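Long-range contact in sialidase B (Streptococcus pneumoniae TIGR4, PDB 4XJA), which hydrolyses the alpha-2,3-, alpha-2,6- and alpha-2,8-glycosidic linkages of terminal sialic acids in oligosaccharides, glycoproteins and glycolipids: residues Phe287-Ile292 with Leu304-Pro309. The protein carries 1 engineered substitution. Sequence-based numbering, arbitrary orientation.
Sequences FIDSSI and LADVMP. With SFJ ((2R,3R,4R,5R,6R)-5-acetamido-2,3-difluoro-4-hydroxy-6-[(1R,2R)-1,2,3-trihydroxypropyl]tetrahydro-2H-pyran-2-carboxylic acid), chain F.
Leu304 and Ser291 form a hydrogen-bonded antiparallel pair, with Leu304 N giving to Ser291 O (3.0 Å) and Ser291 N to Leu304 O, while the apolar Leu304 side chain packs on Ile421 and Met423 of strand 420-426. Ala305 then faces two residues, Asp289 and Ser290, making a beta bulge in which Asp289 takes a positive phi of 66°. Asp289 O, buried without a hydrogen bond, receives a CH···O contact from Ala305 CA at 3.3 Å, and the small Ala305 methyl fits beside Ser290 CB. From this bulge the Asp289 carboxylate reaches the bound difluorosialic acid: OD1 accepts from O4 of the ligand (2.6 Å) and OD2 from its acetamido N5 (2.9 Å). Pairing resumes at Asp306, whose N and O both bond to Ile288. With CG anti to its carbonyl carbon (chi1 -56°), Asp306 brings OD2 to 3.9 Å from Asp289 OD2; OD1 accepts from Leu452 N. Val307 lies alongside Phe287 on the other sheet face, CG1 meeting CE1 at 3.8 Å, its branched side chain suiting a strand. Flexible Met308 bends at chi2 (-73°) and sets CE against Ile288 CG2 at 4.0 Å. This hairpin lies inside a mixed sheet of the catalytic beta-propeller: strand 420-426 flanks 301-308, and the parallel strand 451-459 flanks 286-294.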
loop_
_atom_site.group_PDB
_atom_site.type_symbol
_atom_site.label_atom_id
_atom_site.label_comp_id
_atom_site.label_asym_id
_atom_site.label_seq_id
_atom_site.Cartn_x
_atom_site.Cartn_y
_atom_site.Cartn_z
ATOM N N PHE A 287 1.204 13.885 3.033
ATOM C CA PHE A 287 2.200 13.183 3.846
ATOM C C PHE A 287 2.528 11.881 3.134
ATOM O O PHE A 287 1.699 11.364 2.408
ATOM C CB PHE A 287 1.620 12.867 5.230
ATOM C CG PHE A 287 1.258 14.090 6.024
ATOM C CD1 PHE A 287 2.211 14.739 6.791
ATOM C CD2 PHE A 287 -0.031 14.596 5.988
ATOM C CE1 PHE A 287 1.883 15.877 7.519
ATOM C CE2 PHE A 287 -0.372 15.721 6.715
ATOM C CZ PHE A 287 0.584 16.363 7.482
ATOM N N ILE A 288 3.729 11.343 3.323
ATOM C CA ILE A 288 4.078 10.102 2.630
ATOM C C ILE A 288 5.226 9.392 3.336
ATOM O O ILE A 288 6.136 10.053 3.839
ATOM C CB ILE A 288 4.396 10.383 1.124
ATOM C CG1 ILE A 288 4.786 9.112 0.372
ATOM C CG2 ILE A 288 5.473 11.467 0.965
ATOM C CD1 ILE A 288 4.867 9.341 -1.125
ATOM N N ASP A 289 5.153 8.060 3.396
ATOM C CA ASP A 289 6.194 7.212 3.992
ATOM C C ASP A 289 6.346 7.415 5.502
ATOM O O ASP A 289 7.153 8.231 5.946
ATOM C CB ASP A 289 7.552 7.422 3.302
ATOM C CG ASP A 289 7.558 6.960 1.849
ATOM O OD1 ASP A 289 6.579 6.316 1.421
ATOM O OD2 ASP A 289 8.558 7.227 1.142
ATOM N N SER A 290 5.584 6.662 6.289
ATOM C CA SER A 290 5.635 6.797 7.738
ATOM C C SER A 290 6.492 5.711 8.375
ATOM O O SER A 290 6.801 4.686 7.756
ATOM C CB SER A 290 4.224 6.790 8.361
ATOM O OG SER A 290 3.477 5.624 8.028
ATOM N N SER A 291 6.863 5.943 9.631
ATOM C CA SER A 291 7.718 5.027 10.376
ATOM C C SER A 291 7.388 5.256 11.841
ATOM O O SER A 291 7.122 6.396 12.238
ATOM C CB SER A 291 9.188 5.350 10.102
ATOM O OG SER A 291 10.029 4.342 10.616
ATOM N N ILE A 292 7.410 4.189 12.640
ATOM C CA ILE A 292 6.967 4.244 14.039
ATOM C C ILE A 292 8.066 3.744 14.980
ATOM O O ILE A 292 8.834 2.841 14.625
ATOM C CB ILE A 292 5.740 3.327 14.265
ATOM C CG1 ILE A 292 4.538 3.774 13.450
ATOM C CG2 ILE A 292 5.330 3.272 15.741
ATOM C CD1 ILE A 292 3.392 2.762 13.553
ATOM N N LEU A 304 7.014 9.391 12.509
ATOM C CA LEU A 304 7.524 10.365 11.554
ATOM C C LEU A 304 6.958 10.047 10.167
ATOM O O LEU A 304 6.576 8.908 9.896
ATOM C CB LEU A 304 9.059 10.306 11.497
ATOM C CG LEU A 304 9.897 11.078 12.521
ATOM C CD1 LEU A 304 9.568 10.671 13.931
ATOM C CD2 LEU A 304 11.371 10.825 12.262
ATOM N N ALA A 305 6.910 11.048 9.292
ATOM C CA ALA A 305 6.557 10.849 7.882
ATOM C C ALA A 305 7.102 12.026 7.090
ATOM O O ALA A 305 7.410 13.071 7.680
ATOM C CB ALA A 305 5.043 10.728 7.709
ATOM N N ASP A 306 7.240 11.868 5.772
ATOM C CA ASP A 306 7.609 13.004 4.929
ATOM C C ASP A 306 6.409 13.929 4.789
ATOM O O ASP A 306 5.264 13.477 4.823
ATOM C CB ASP A 306 8.014 12.567 3.516
ATOM C CG ASP A 306 9.153 11.546 3.488
ATOM O OD1 ASP A 306 10.013 11.506 4.400
ATOM O OD2 ASP A 306 9.204 10.792 2.491
ATOM N N VAL A 307 6.666 15.223 4.619
ATOM C CA VAL A 307 5.592 16.189 4.385
ATOM C C VAL A 307 5.861 16.905 3.085
ATOM O O VAL A 307 6.970 17.406 2.871
ATOM C CB VAL A 307 5.551 17.284 5.458
ATOM C CG1 VAL A 307 4.195 17.982 5.423
ATOM C CG2 VAL A 307 5.819 16.706 6.815
ATOM N N MET A 308 4.849 16.964 2.225
ATOM C CA MET A 308 4.968 17.628 0.936
ATOM C C MET A 308 3.968 18.773 0.885
ATOM O O MET A 308 2.782 18.572 1.155
ATOM C CB MET A 308 4.646 16.653 -0.194
ATOM C CG MET A 308 5.525 15.425 -0.225
ATOM S SD MET A 308 7.171 15.819 -0.799
ATOM C CE MET A 308 7.871 14.168 -0.728
ATOM N N PRO A 309 4.443 19.981 0.548
ATOM C CA PRO A 309 3.548 21.132 0.386
ATOM C C PRO A 309 2.711 20.945 -0.860
ATOM O O PRO A 309 2.967 20.019 -1.642
ATOM C CB PRO A 309 4.507 22.316 0.189
ATOM C CG PRO A 309 5.832 21.839 0.720
ATOM C CD PRO A 309 5.860 20.359 0.430
HETATM C C11 SFJ F . 8.928 10.027 -0.892
HETATM C C9 SFJ F . 11.108 7.351 -6.158
HETATM C C10 SFJ F . 8.483 9.070 -1.999
HETATM C C1 SFJ F . 8.248 2.923 -4.744
HETATM C C7 SFJ F . 9.074 7.152 -4.916
HETATM C C4 SFJ F . 7.297 5.551 -1.931
HETATM C C3 SFJ F . 6.899 4.458 -3.002
HETATM C C5 SFJ F . 7.973 6.749 -2.638
HETATM C C6 SFJ F . 9.107 6.323 -3.562
HETATM C C2 SFJ F . 8.026 4.379 -4.227
HETATM N N5 SFJ F . 8.444 7.754 -1.699
HETATM O O10 SFJ F . 8.144 9.517 -3.066
HETATM O O9 SFJ F . 10.791 8.700 -6.305
HETATM O O1A SFJ F . 9.392 2.599 -5.087
HETATM O O8 SFJ F . 10.154 5.264 -6.148
HETATM O O7 SFJ F . 7.804 7.611 -5.397
HETATM O O4 SFJ F . 6.276 5.951 -1.127
HETATM O O6 SFJ F . 9.184 4.949 -3.763
HETATM F FAI SFJ F . 5.931 4.707 -3.364
HETATM F FAJ SFJ F . 7.717 4.898 -5.325
HETATM O O1B SFJ F . 7.204 2.277 -4.836
HETATM C C8 SFJ F . 9.842 6.618 -6.166
HETATM O O HOH W 1 10.429 8.712 2.206
#